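Local structure of N-acetyl-beta-D glucosaminidase (Rhizomucor miehei CAU432, 4ZM6) at residues Leu286-Gln290 and Ala291-Met295; Ala672-Lys676 and Lys677-Met681; Leu736-Tyr739 and Gln740-Glu744. The protein probably removes terminal N-acetyl-beta-D-glucosamine units through a family 3 glycoside hydrolase domain and binds acetyl-CoA in a GCN5-related glucosamine N-acetyltransferase region. One frame throughout, in Å; residues are numbered along the deposited sequence.

Interaction 1: Leu286-Gln290 and Ala291-Met295; sequences LMALQ and AGNDM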
ATOM      1  N   LEU A 286       1.876 -30.823 -24.116  1.00100.30           N
ATOM      2  CA  LEU A 286       0.445 -30.777 -24.428  1.00103.65           C
ATOM      3  C   LEU A 286      -0.360 -30.263 -23.242  1.00104.46           C
ATOM      4  O   LEU A 286      -1.228 -29.403 -23.397  1.00105.02           O
ATOM      5  CB  LEU A 286      -0.070 -32.161 -24.840  1.00105.70           C
ATOM      6  CG  LEU A 286      -1.578 -32.293 -25.104  1.00107.85           C
ATOM      7  CD1 LEU A 286      -2.077 -31.225 -26.070  1.00108.29           C
ATOM      8  CD2 LEU A 286      -1.909 -33.680 -25.632  1.00108.99           C
ATOM      9  N   MET A 287      -0.063 -30.799 -22.061  1.00104.50           N
ATOM     10  CA  MET A 287      -0.760 -30.410 -20.835  1.00105.10           C
ATOM     11  C   MET A 287      -0.471 -28.961 -20.428  1.00101.68           C
ATOM     12  O   MET A 287      -1.280 -28.339 -19.737  1.00 99.19           O
ATOM     13  CB  MET A 287      -0.399 -31.361 -19.690  1.00106.62           C
ATOM     14  CG  MET A 287      -0.898 -32.787 -19.885  1.00105.74           C
ATOM     15  SD  MET A 287      -0.135 -33.943 -18.729  1.00106.79           S
ATOM     16  CE  MET A 287      -0.711 -33.305 -17.160  1.00106.39           C
ATOM     17  N   ALA A 288       0.679 -28.433 -20.854  1.00 99.46           N
ATOM     18  CA  ALA A 288       1.029 -27.031 -20.618  1.00 95.20           C
ATOM     19  C   ALA A 288       0.108 -26.107 -21.397  1.00 92.66           C
ATOM     20  O   ALA A 288      -0.515 -25.219 -20.821  1.00 97.98           O
ATOM     21  CB  ALA A 288       2.478 -26.766 -20.999  1.00 94.12           C
ATOM     22  N   LEU A 289       0.013 -26.328 -22.705  1.00 89.46           N
ATOM     23  CA  LEU A 289      -0.855 -25.516 -23.558  1.00 88.12           C
ATOM     24  C   LEU A 289      -2.334 -25.706 -23.226  1.00 85.46           C
ATOM     25  O   LEU A 289      -3.139 -24.802 -23.452  1.00 82.39           O
ATOM     26  CB  LEU A 289      -0.606 -25.828 -25.033  1.00 90.92           C
ATOM     27  CG  LEU A 289       0.790 -25.488 -25.560  1.00 93.85           C
ATOM     28  CD1 LEU A 289       0.915 -25.915 -27.013  1.00 95.67           C
ATOM     29  CD2 LEU A 289       1.091 -24.003 -25.417  1.00 94.90           C
ATOM     30  N   GLN A 290      -2.686 -26.877 -22.699  1.00 86.19           N
ATOM     31  CA  GLN A 290      -4.046 -27.131 -22.210  1.00 86.97           C
ATOM     32  C   GLN A 290      -4.360 -26.293 -20.968  1.00 84.11           C
ATOM     33  O   GLN A 290      -5.486 -25.821 -20.802  1.00 83.30           O
ATOM     34  CB  GLN A 290      -4.254 -28.620 -21.902  1.00 87.89           C
ATOM     35  CG  GLN A 290      -4.591 -29.462 -23.125  1.00 88.03           C
ATOM     36  CD  GLN A 290      -4.546 -30.961 -22.859  1.00 87.91           C
ATOM     37  OE1 GLN A 290      -3.854 -31.431 -21.952  1.00 84.69           O
ATOM     38  NE2 GLN A 290      -5.279 -31.722 -23.667  1.00 87.01           N
ATOM     39  N   ALA A 291      -3.361 -26.109 -20.108  1.00 79.15           N
ATOM     40  CA  ALA A 291      -3.518 -25.314 -18.885  1.00 77.00           C
ATOM     41  C   ALA A 291      -3.702 -23.816 -19.145  1.00 74.62           C
ATOM     42  O   ALA A 291      -4.197 -23.096 -18.279  1.00 73.78           O
ATOM     43  CB  ALA A 291      -2.336 -25.539 -17.954  1.00 77.18           C
ATOM     44  N   GLY A 292      -3.304 -23.352 -20.328  1.00 74.27           N
ATOM     45  CA  GLY A 292      -3.455 -21.948 -20.706  1.00 71.87           C
ATOM     46  C   GLY A 292      -2.151 -21.245 -21.045  1.00 70.93           C
ATOM     47  O   GLY A 292      -2.162 -20.055 -21.372  1.00 73.65           O
ATOM     48  N   ASN A 293      -1.028 -21.959 -20.952  1.00 67.67           N
ATOM     49  CA  ASN A 293       0.257 -21.431 -21.408  1.00 66.36           C
ATOM     50  C   ASN A 293       0.190 -21.090 -22.893  1.00 69.02           C
ATOM     51  O   ASN A 293      -0.455 -21.800 -23.672  1.00 71.41           O
ATOM     52  CB  ASN A 293       1.384 -22.444 -21.186  1.00 63.95           C
ATOM     53  CG  ASN A 293       1.835 -22.521 -19.740  1.00 64.45           C
ATOM     54  OD1 ASN A 293       2.665 -21.726 -19.297  1.00 66.08           O
ATOM     55  ND2 ASN A 293       1.321 -23.503 -19.005  1.00 62.53           N
ATOM     56  N   ASP A 294       0.846 -20.000 -23.278  1.00 67.82           N
ATOM     57  CA  ASP A 294       0.983 -19.651 -24.685  1.00 67.42           C
ATOM     58  C   ASP A 294       2.188 -20.338 -25.323  1.00 67.19           C
ATOM     59  O   ASP A 294       2.276 -20.411 -26.542  1.00 64.68           O
ATOM     60  CB  ASP A 294       1.132 -18.138 -24.846  1.00 69.65           C
ATOM     61  CG  ASP A 294      -0.131 -17.382 -24.499  1.00 70.88           C
ATOM     62  OD1 ASP A 294      -1.223 -17.803 -24.929  1.00 73.79           O
ATOM     63  OD2 ASP A 294      -0.037 -16.356 -23.800  1.00 72.41           O
ATOM     64  N   MET A 295       3.121 -20.831 -24.514  1.00 68.80           N
ATOM     65  CA  MET A 295       4.412 -21.257 -25.039  1.00 73.47           C
ATOM     66  C   MET A 295       5.019 -22.386 -24.212  1.00 77.16           C
ATOM     67  O   MET A 295       4.846 -22.431 -22.991  1.00 78.97           O
ATOM     68  CB  MET A 295       5.359 -20.051 -25.067  1.00 74.95           C
ATOM     69  CG  MET A 295       6.407 -20.092 -26.165  1.00 77.09           C
ATOM     70  SD  MET A 295       7.128 -18.477 -26.522  1.00 79.17           S
ATOM     71  CE  MET A 295       5.695 -17.629 -27.170  1.00 77.20           C
TER
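The carbonyl oxygen of A288 collects the polar groups at the end of the helix. N293 donates its side-chain ND2 to A288 O over 3.1 Å, and the backbone N-H groups of A291, G292 and N293 add weak bonds to the same oxygen. The side-chain bond is fairly straight, 162° at the hydrogen. A288 O lies in the plane of the N293 amide, whereas ND2 stands above the carbonyl plane of A288. With CG anti to its own carbonyl carbon (chi1 -77°), N293 folds the amide back onto the last turn. Asparagine suits this place because its short side chain ends in two N-H groups, and ND2 also makes a weak bond to S245 O. Further back, A291 N keeps the helical bond to M287 O, at 3.1 Å. The chain leaves the helix at G292 with a positive phi of 121°, a backbone shape that glycine, lacking a CB, adopts without a clash with the carbonyl oxygen of A291. L289 lays its CD2 methyl along the departing backbone, 3.8 Å from D294 C. D294 is held by S329, R256, R332 and the backbone N of I265. In this TIM-barrel-type domain the turn leads from helix 281-291 into strand 296-298: A288, N293 and M295 rest on strand 264-267, A291 and N293 on helix 251-258, and L286 on helix 304-318.

Interaction 2: Ala672-Lys676 and Lys677-Met681; sequences AFFSK and KGWRM. With ACO (acetyl coenzyme *a), chain C.
F673 comes first, its ring set between the lysine one turn on and the cofactor. CG anti to its backbone N (chi1 172°) sends the ring toward acetyl-CoA, whose CCP carbon lies 3.7 Å above one face, offset toward the rim. The aliphatic part of K677 reaches the same ring obliquely, K677 CE being 3.6 Å from F673 CZ, while K677 NZ goes on to bond T629 OG1.

F674 follows, turning a ring edge to the face of the W679 pyrrole in a T-shaped pair, centroids 5.4 Å apart and planes at 79°. Its carbonyl oxygen accepts W679 N at 3.1 Å, takes weaker bonds from the N-H groups of K677 and G678, and sits at the edge of the indole. The indole NE1 is satisfied by H632 NE2. S675 O receives G678 N at 2.9 Å; the bonds back into the last turn and the positive phi of G678 mark a Schellman motif, a place glycine fills readily. S675 CB also meets M681 CG, 3.9 Å away, and S675 OG bonds back to Q671 O.

K676 closes the segment, its amine reaching O9A of the ribose 3'-phosphate. The modelled NZ to O9A length, 2.4 Å, is too short to be taken literally at this resolution. E366 offers the amine a weak, long ion pair as well.

This is the helix beside the GNAT pyrophosphate loop, where the backbone N-H groups of G624, G626 and G628 hold the cofactor. The chemistry divides accordingly: K676 offers charge to a phosphate, F673 an apolar face to the pantetheine arm, and K677, by its bond to T629 OG1, probably helps to position a residue that itself bonds acetyl-CoA.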
ATOM      1  N   ALA A 672      27.292  15.568 -12.261  1.00 52.92           N
ATOM      2  CA  ALA A 672      28.009  14.300 -12.355  1.00 52.15           C
ATOM      3  C   ALA A 672      27.261  13.198 -11.601  1.00 51.08           C
ATOM      4  O   ALA A 672      27.169  12.066 -12.074  1.00 49.63           O
ATOM      5  CB  ALA A 672      29.422  14.450 -11.816  1.00 51.96           C
ATOM      6  N   PHE A 673      26.724  13.536 -10.431  1.00 50.50           N
ATOM      7  CA  PHE A 673      25.921  12.594  -9.662  1.00 50.96           C
ATOM      8  C   PHE A 673      24.822  11.997 -10.537  1.00 52.22           C
ATOM      9  O   PHE A 673      24.657  10.774 -10.591  1.00 50.61           O
ATOM     10  CB  PHE A 673      25.316  13.282  -8.434  1.00 50.92           C
ATOM     11  CG  PHE A 673      24.317  12.438  -7.694  1.00 51.43           C
ATOM     12  CD1 PHE A 673      22.980  12.458  -8.046  1.00 51.66           C
ATOM     13  CD2 PHE A 673      24.717  11.625  -6.645  1.00 52.68           C
ATOM     14  CE1 PHE A 673      22.062  11.679  -7.367  1.00 53.20           C
ATOM     15  CE2 PHE A 673      23.804  10.843  -5.963  1.00 52.53           C
ATOM     16  CZ  PHE A 673      22.475  10.868  -6.325  1.00 52.72           C
ATOM     17  N   PHE A 674      24.094  12.868 -11.237  1.00 53.00           N
ATOM     18  CA  PHE A 674      22.952  12.448 -12.052  1.00 52.60           C
ATOM     19  C   PHE A 674      23.344  11.671 -13.312  1.00 54.36           C
ATOM     20  O   PHE A 674      22.709  10.664 -13.625  1.00 57.04           O
ATOM     21  CB  PHE A 674      22.061  13.646 -12.421  1.00 51.17           C
ATOM     22  CG  PHE A 674      21.272  14.201 -11.258  1.00 49.53           C
ATOM     23  CD1 PHE A 674      20.393  13.399 -10.549  1.00 48.94           C
ATOM     24  CD2 PHE A 674      21.395  15.529 -10.889  1.00 48.26           C
ATOM     25  CE1 PHE A 674      19.670  13.902  -9.482  1.00 47.39           C
ATOM     26  CE2 PHE A 674      20.671  16.039  -9.826  1.00 47.90           C
ATOM     27  CZ  PHE A 674      19.809  15.223  -9.118  1.00 46.66           C
ATOM     28  N   SER A 675      24.373  12.110 -14.037  1.00 55.62           N
ATOM     29  CA  SER A 675      24.799  11.378 -15.241  1.00 56.55           C
ATOM     30  C   SER A 675      25.307   9.988 -14.876  1.00 57.83           C
ATOM     31  O   SER A 675      25.000   9.010 -15.561  1.00 57.74           O
ATOM     32  CB  SER A 675      25.857  12.140 -16.035  1.00 55.11           C
ATOM     33  OG  SER A 675      26.749  12.803 -15.171  1.00 57.13           O
ATOM     34  N   LYS A 676      26.038   9.904 -13.769  1.00 58.41           N
ATOM     35  CA  LYS A 676      26.559   8.629 -13.269  1.00 59.89           C
ATOM     36  C   LYS A 676      25.474   7.599 -12.931  1.00 58.49           C
ATOM     37  O   LYS A 676      25.738   6.398 -12.973  1.00 59.27           O
ATOM     38  CB  LYS A 676      27.430   8.875 -12.039  1.00 61.53           C
ATOM     39  CG  LYS A 676      28.366   7.736 -11.697  1.00 63.92           C
ATOM     40  CD  LYS A 676      29.701   8.288 -11.222  1.00 68.45           C
ATOM     41  CE  LYS A 676      30.710   7.178 -10.993  1.00 71.55           C
ATOM     42  NZ  LYS A 676      30.249   6.214  -9.954  1.00 71.95           N
ATOM     43  N   LYS A 677      24.275   8.070 -12.582  1.00 56.89           N
ATOM     44  CA  LYS A 677      23.119   7.200 -12.334  1.00 56.13           C
ATOM     45  C   LYS A 677      22.413   6.802 -13.628  1.00 55.20           C
ATOM     46  O   LYS A 677      21.576   5.901 -13.619  1.00 55.57           O
ATOM     47  CB  LYS A 677      22.094   7.892 -11.428  1.00 56.68           C
ATOM     48  CG  LYS A 677      22.610   8.277 -10.052  1.00 57.60           C
ATOM     49  CD  LYS A 677      22.484   7.146  -9.051  1.00 57.67           C
ATOM     50  CE  LYS A 677      22.942   7.595  -7.674  1.00 58.83           C
ATOM     51  NZ  LYS A 677      23.428   6.451  -6.856  1.00 59.22           N
ATOM     52  N   GLY A 678      22.723   7.486 -14.728  1.00 53.69           N
ATOM     53  CA  GLY A 678      22.165   7.137 -16.035  1.00 53.31           C
ATOM     54  C   GLY A 678      21.439   8.249 -16.770  1.00 53.21           C
ATOM     55  O   GLY A 678      21.009   8.046 -17.904  1.00 52.45           O
ATOM     56  N   TRP A 679      21.289   9.413 -16.138  1.00 52.34           N
ATOM     57  CA  TRP A 679      20.635  10.554 -16.775  1.00 52.37           C
ATOM     58  C   TRP A 679      21.456  11.037 -17.960  1.00 51.54           C
ATOM     59  O   TRP A 679      22.667  11.189 -17.846  1.00 52.02           O
ATOM     60  CB  TRP A 679      20.457  11.716 -15.785  1.00 52.98           C
ATOM     61  CG  TRP A 679      19.407  11.488 -14.734  1.00 52.72           C
ATOM     62  CD1 TRP A 679      19.578  10.900 -13.517  1.00 52.99           C
ATOM     63  CD2 TRP A 679      18.025  11.854 -14.808  1.00 52.29           C
ATOM     64  NE1 TRP A 679      18.393  10.873 -12.835  1.00 53.04           N
ATOM     65  CE2 TRP A 679      17.423  11.454 -13.600  1.00 52.85           C
ATOM     66  CE3 TRP A 679      17.237  12.473 -15.778  1.00 52.73           C
ATOM     67  CZ2 TRP A 679      16.072  11.661 -13.330  1.00 51.89           C
ATOM     68  CZ3 TRP A 679      15.895  12.679 -15.510  1.00 52.57           C
ATOM     69  CH2 TRP A 679      15.326  12.271 -14.295  1.00 52.11           C
ATOM     70  N   ARG A 680      20.787  11.283 -19.083  1.00 51.54           N
ATOM     71  CA  ARG A 680      21.437  11.805 -20.282  1.00 52.64           C
ATOM     72  C   ARG A 680      21.451  13.347 -20.287  1.00 54.25           C
ATOM     73  O   ARG A 680      20.480  13.984 -20.703  1.00 56.89           O
ATOM     74  CB  ARG A 680      20.742  11.254 -21.538  1.00 50.70           C
ATOM     75  N   MET A 681      22.560  13.934 -19.832  1.00 56.01           N
ATOM     76  CA  MET A 681      22.718  15.397 -19.781  1.00 57.85           C
ATOM     77  C   MET A 681      23.030  15.955 -21.171  1.00 59.25           C
ATOM     78  O   MET A 681      23.754  15.333 -21.941  1.00 59.82           O
ATOM     79  CB  MET A 681      23.854  15.807 -18.829  1.00 57.78           C
ATOM     80  CG  MET A 681      23.834  15.167 -17.445  1.00 59.72           C
ATOM     81  SD  MET A 681      22.389  15.547 -16.432  1.00 62.56           S
ATOM     82  CE  MET A 681      22.629  17.293 -16.113  1.00 61.75           C
TER
HETATM   83  N1A ACO C 901      31.022   5.337   1.664  0.80 59.84           N
HETATM   84  C2A ACO C 901      31.834   5.858   0.714  0.80 59.53           C
HETATM   85  N3A ACO C 901      31.378   6.589  -0.328  0.80 60.18           N
HETATM   86  C4A ACO C 901      30.054   6.859  -0.476  0.80 60.39           C
HETATM   87  C5A ACO C 901      29.113   6.314   0.521  0.80 59.34           C
HETATM   88  C6A ACO C 901      29.677   5.519   1.636  0.80 59.59           C
HETATM   89  N6A ACO C 901      28.864   4.998   2.587  0.80 58.58           N
HETATM   90  N7A ACO C 901      27.889   6.701   0.149  0.80 59.05           N
HETATM   91  C8A ACO C 901      28.018   7.428  -0.991  0.80 61.28           C
HETATM   92  N9A ACO C 901      29.309   7.518  -1.371  0.80 61.07           N
HETATM   93  C1B ACO C 901      29.803   8.249  -2.572  0.80 62.21           C
HETATM   94  C2B ACO C 901      29.951   7.334  -3.785  0.80 63.83           C
HETATM   95  O2B ACO C 901      31.214   7.564  -4.423  0.80 66.40           O
HETATM   96  C3B ACO C 901      28.775   7.652  -4.696  0.80 63.77           C
HETATM   97  O3B ACO C 901      29.078   7.594  -6.103  0.80 67.23           O
HETATM   98  P3B ACO C 901      29.939   8.658  -6.977  0.80 68.97           P
HETATM   99  O7A ACO C 901      28.942   9.719  -7.396  0.80 67.93           O
HETATM  100  O8A ACO C 901      31.060   9.124  -6.076  0.80 63.26           O
HETATM  101  O9A ACO C 901      30.415   7.819  -8.128  0.80 67.29           O
HETATM  102  C4B ACO C 901      28.291   9.021  -4.225  0.80 60.63           C
HETATM  103  O4B ACO C 901      28.862   9.268  -2.930  0.80 60.51           O
HETATM  104  C5B ACO C 901      26.770   9.084  -4.171  0.80 56.48           C
HETATM  105  O5B ACO C 901      26.410  10.044  -3.188  0.80 49.89           O
HETATM  106  P1A ACO C 901      25.137   9.856  -2.234  0.80 44.53           P
HETATM  107  O1A ACO C 901      25.643   9.853  -0.811  0.80 43.14           O
HETATM  108  O2A ACO C 901      24.237   8.748  -2.708  0.80 40.38           O
HETATM  109  O3A ACO C 901      24.456  11.259  -2.611  0.80 41.16           O
HETATM  110  P2A ACO C 901      24.428  12.471  -1.569  0.80 38.98           P
HETATM  111  O4A ACO C 901      23.718  11.992  -0.324  0.80 39.63           O
HETATM  112  O5A ACO C 901      25.806  13.056  -1.442  0.80 38.66           O
HETATM  113  O6A ACO C 901      23.502  13.502  -2.376  0.80 39.62           O
HETATM  114  CBP ACO C 901      23.371  15.322  -3.971  0.80 39.55           C
HETATM  115  CCP ACO C 901      23.863  13.912  -3.694  0.80 39.55           C
HETATM  116  CDP ACO C 901      21.851  15.361  -3.898  0.80 39.95           C
HETATM  117  CEP ACO C 901      23.804  15.715  -5.374  0.80 40.03           C
HETATM  118  CAP ACO C 901      24.002  16.231  -2.914  0.80 39.85           C
HETATM  119  OAP ACO C 901      25.368  16.465  -3.244  0.80 39.54           O
HETATM  120  C9P ACO C 901      23.291  17.544  -2.747  0.80 41.38           C
HETATM  121  O9P ACO C 901      22.451  17.652  -1.863  0.80 44.57           O
HETATM  122  N8P ACO C 901      23.614  18.554  -3.551  0.80 41.08           N
HETATM  123  C7P ACO C 901      22.990  19.852  -3.388  0.80 39.71           C
HETATM  124  C6P ACO C 901      23.219  20.776  -4.572  0.80 38.56           C
HETATM  125  C5P ACO C 901      22.502  20.385  -5.852  0.80 37.60           C
HETATM  126  O5P ACO C 901      23.026  20.773  -6.882  0.80 40.13           O
HETATM  127  N4P ACO C 901      21.348  19.697  -5.853  0.80 35.28           N
HETATM  128  C3P ACO C 901      20.625  19.391  -7.091  0.80 34.77           C
HETATM  129  C2P ACO C 901      19.586  20.457  -7.458  0.80 35.05           C
HETATM  130  S1P ACO C 901      19.102  20.401  -9.167  0.80 35.52           S
HETATM  131  C   ACO C 901      17.808  19.361  -9.208  0.80 35.90           C
HETATM  132  O   ACO C 901      17.460  18.766  -8.203  0.80 36.26           O
HETATM  133  CH3 ACO C 901      17.106  19.184 -10.516  0.80 36.14           C

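Interaction 3: Leu736-Tyr739 and Gln740-Glu744; sequences LSTY and QHHVE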
ATOM      1  N   LEU A 736       0.135  25.678 -24.566  1.00 51.39           N
ATOM      2  CA  LEU A 736      -1.290  25.865 -24.299  1.00 52.37           C
ATOM      3  C   LEU A 736      -1.641  25.737 -22.814  1.00 53.55           C
ATOM      4  O   LEU A 736      -2.318  26.602 -22.263  1.00 56.60           O
ATOM      5  CB  LEU A 736      -2.123  24.875 -25.120  1.00 52.36           C
ATOM      6  CG  LEU A 736      -3.646  24.927 -24.968  1.00 53.65           C
ATOM      7  CD1 LEU A 736      -4.174  26.355 -25.051  1.00 54.56           C
ATOM      8  CD2 LEU A 736      -4.305  24.057 -26.031  1.00 53.28           C
ATOM      9  N   SER A 737      -1.159  24.680 -22.165  1.00 52.99           N
ATOM     10  CA  SER A 737      -1.490  24.425 -20.757  1.00 52.25           C
ATOM     11  C   SER A 737      -1.011  25.529 -19.797  1.00 50.80           C
ATOM     12  O   SER A 737      -1.603  25.732 -18.737  1.00 51.24           O
ATOM     13  CB  SER A 737      -0.913  23.085 -20.303  1.00 51.84           C
ATOM     14  OG  SER A 737       0.471  23.201 -20.038  1.00 52.93           O
ATOM     15  N   THR A 738       0.066  26.221 -20.156  1.00 48.82           N
ATOM     16  CA  THR A 738       0.583  27.309 -19.332  1.00 48.91           C
ATOM     17  C   THR A 738      -0.322  28.540 -19.414  1.00 50.81           C
ATOM     18  O   THR A 738      -0.593  29.196 -18.403  1.00 51.14           O
ATOM     19  CB  THR A 738       2.008  27.692 -19.755  1.00 46.99           C
ATOM     20  OG1 THR A 738       2.847  26.545 -19.638  1.00 47.36           O
ATOM     21  CG2 THR A 738       2.564  28.795 -18.871  1.00 47.71           C
ATOM     22  N   TYR A 739      -0.772  28.855 -20.624  1.00 51.47           N
ATOM     23  CA  TYR A 739      -1.739  29.924 -20.834  1.00 50.66           C
ATOM     24  C   TYR A 739      -3.050  29.567 -20.131  1.00 49.53           C
ATOM     25  O   TYR A 739      -3.628  30.400 -19.433  1.00 50.46           O
ATOM     26  CB  TYR A 739      -1.964  30.166 -22.333  1.00 51.40           C
ATOM     27  CG  TYR A 739      -0.874  30.988 -23.007  1.00 52.66           C
ATOM     28  CD1 TYR A 739       0.274  30.391 -23.526  1.00 53.54           C
ATOM     29  CD2 TYR A 739      -1.004  32.364 -23.133  1.00 53.84           C
ATOM     30  CE1 TYR A 739       1.261  31.150 -24.146  1.00 53.61           C
ATOM     31  CE2 TYR A 739      -0.030  33.130 -23.749  1.00 54.76           C
ATOM     32  CZ  TYR A 739       1.099  32.525 -24.259  1.00 55.30           C
ATOM     33  OH  TYR A 739       2.057  33.312 -24.868  1.00 55.23           O
ATOM     34  N   GLN A 740      -3.492  28.322 -20.295  1.00 47.91           N
ATOM     35  CA  GLN A 740      -4.701  27.824 -19.625  1.00 47.98           C
ATOM     36  C   GLN A 740      -4.614  27.900 -18.099  1.00 47.92           C
ATOM     37  O   GLN A 740      -5.613  28.158 -17.422  1.00 48.35           O
ATOM     38  CB  GLN A 740      -4.983  26.376 -20.033  1.00 47.49           C
ATOM     39  CG  GLN A 740      -5.552  26.228 -21.434  1.00 49.11           C
ATOM     40  CD  GLN A 740      -5.753  24.781 -21.837  1.00 49.38           C
ATOM     41  OE1 GLN A 740      -5.080  23.889 -21.327  1.00 51.17           O
ATOM     42  NE2 GLN A 740      -6.679  24.542 -22.762  1.00 49.04           N
ATOM     43  N   HIS A 741      -3.424  27.658 -17.564  1.00 46.70           N
ATOM     44  CA  HIS A 741      -3.227  27.654 -16.121  1.00 46.40           C
ATOM     45  C   HIS A 741      -3.445  29.061 -15.558  1.00 48.35           C
ATOM     46  O   HIS A 741      -4.120  29.232 -14.539  1.00 48.60           O
ATOM     47  CB  HIS A 741      -1.836  27.113 -15.786  1.00 43.44           C
ATOM     48  CG  HIS A 741      -1.388  27.397 -14.392  1.00 42.49           C
ATOM     49  ND1 HIS A 741      -0.947  28.641 -13.997  1.00 44.14           N
ATOM     50  CD2 HIS A 741      -1.280  26.599 -13.307  1.00 43.81           C
ATOM     51  CE1 HIS A 741      -0.595  28.602 -12.726  1.00 44.80           C
ATOM     52  NE2 HIS A 741      -0.785  27.372 -12.283  1.00 45.58           N
ATOM     53  N   HIS A 742      -2.884  30.057 -16.241  1.00 49.37           N
ATOM     54  CA  HIS A 742      -3.040  31.457 -15.845  1.00 50.61           C
ATOM     55  C   HIS A 742      -4.496  31.924 -15.984  1.00 50.84           C
ATOM     56  O   HIS A 742      -5.024  32.597 -15.099  1.00 49.73           O
ATOM     57  CB  HIS A 742      -2.120  32.364 -16.664  1.00 51.27           C
ATOM     58  CG  HIS A 742      -0.680  31.951 -16.637  1.00 53.47           C
ATOM     59  ND1 HIS A 742      -0.089  31.373 -15.534  1.00 54.22           N
ATOM     60  CD2 HIS A 742       0.293  32.046 -17.575  1.00 53.57           C
ATOM     61  CE1 HIS A 742       1.180  31.123 -15.793  1.00 53.84           C
ATOM     62  NE2 HIS A 742       1.439  31.523 -17.024  1.00 54.61           N
ATOM     63  N   VAL A 743      -5.149  31.555 -17.081  1.00 49.40           N
ATOM     64  CA  VAL A 743      -6.552  31.907 -17.272  1.00 48.82           C
ATOM     65  C   VAL A 743      -7.414  31.383 -16.124  1.00 47.67           C
ATOM     66  O   VAL A 743      -8.341  32.071 -15.695  1.00 46.97           O
ATOM     67  CB  VAL A 743      -7.092  31.406 -18.631  1.00 49.54           C
ATOM     68  CG1 VAL A 743      -8.615  31.439 -18.671  1.00 49.61           C
ATOM     69  CG2 VAL A 743      -6.518  32.251 -19.758  1.00 50.22           C
ATOM     70  N   GLU A 744      -7.104  30.189 -15.616  1.00 45.32           N
ATOM     71  CA  GLU A 744      -7.852  29.623 -14.490  1.00 43.71           C
ATOM     72  C   GLU A 744      -7.752  30.535 -13.273  1.00 44.40           C
ATOM     73  O   GLU A 744      -8.723  30.673 -12.533  1.00 46.19           O
ATOM     74  CB  GLU A 744      -7.351  28.218 -14.152  1.00 43.69           C
ATOM     75  CG  GLU A 744      -8.245  27.422 -13.210  1.00 42.13           C
ATOM     76  CD  GLU A 744      -8.011  27.738 -11.746  1.00 43.11           C
ATOM     77  OE1 GLU A 744      -6.846  27.970 -11.347  1.00 42.37           O
ATOM     78  OE2 GLU A 744      -9.004  27.760 -10.983  1.00 44.52           O
TER
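H742 carries CG anti to its carbonyl carbon (chi1 -54°), which swings the imidazole back over the preceding turn until T738 O lies 3.1 Å above one of its faces, offset toward the rim. The two side chains lie side by side and point the same way, and the T738 CG2 methyl touches the far end of the ring, 3.5 Å from H742 NE2. Beta-branched threonine suits the spot by offering a methyl close to the backbone, which a flat imidazole can lie beside. The same T738 oxygen accepts the backbone N of H742 at 3.3 Å and, weakly, that of H741.

Another i to i+4 pair joins L736 and Q740. The glutamine chain is extended beyond CG (chi2 177°) and passes across the leucine, with Q740 NE2 3.8 Å from L736 CG; its long aliphatic part suits it to cover L736. These pairs ride on a regular alpha-helix, 736-745, in the second N-acetyltransferase range. Q740 N to L736 O, 2.9 Å, is its straightest bond here at 168°, and V743 N reaches Y739 O at 3.0 Å.

On the helix face turned to strand 763-771, T738, Y739 and H742 meet I768. Y739 is buried there, and its hydroxyl is bonded to S766 OG and C799 O. H741 sets its ring edge-to-face with Y653, while Q740 and V743 lie against Y725 of helix 721-731.

All three contacts are local. Interaction 1 has the largest buried share of its touching residues and interaction 3 the smallest. Interactions 1 and 2 are both helix ends leading to a strand, one in the glycoside hydrolase domain and the other in the first acetyltransferase range; interaction 3 stays inside one helix of the second, relying on ordinary helix bonds and i to i+4 side-chain contacts. No element is shared, and even interactions 2 and 3 stay about 19 Å apart at their nearest atoms. A side-chain amide bonds the helix-end carbonyl at 291-295, whereas at 677-681 an indole lies with its edge at the corresponding carbonyl, its NE1 bonded elsewhere. Only interaction 2 meets a ligand.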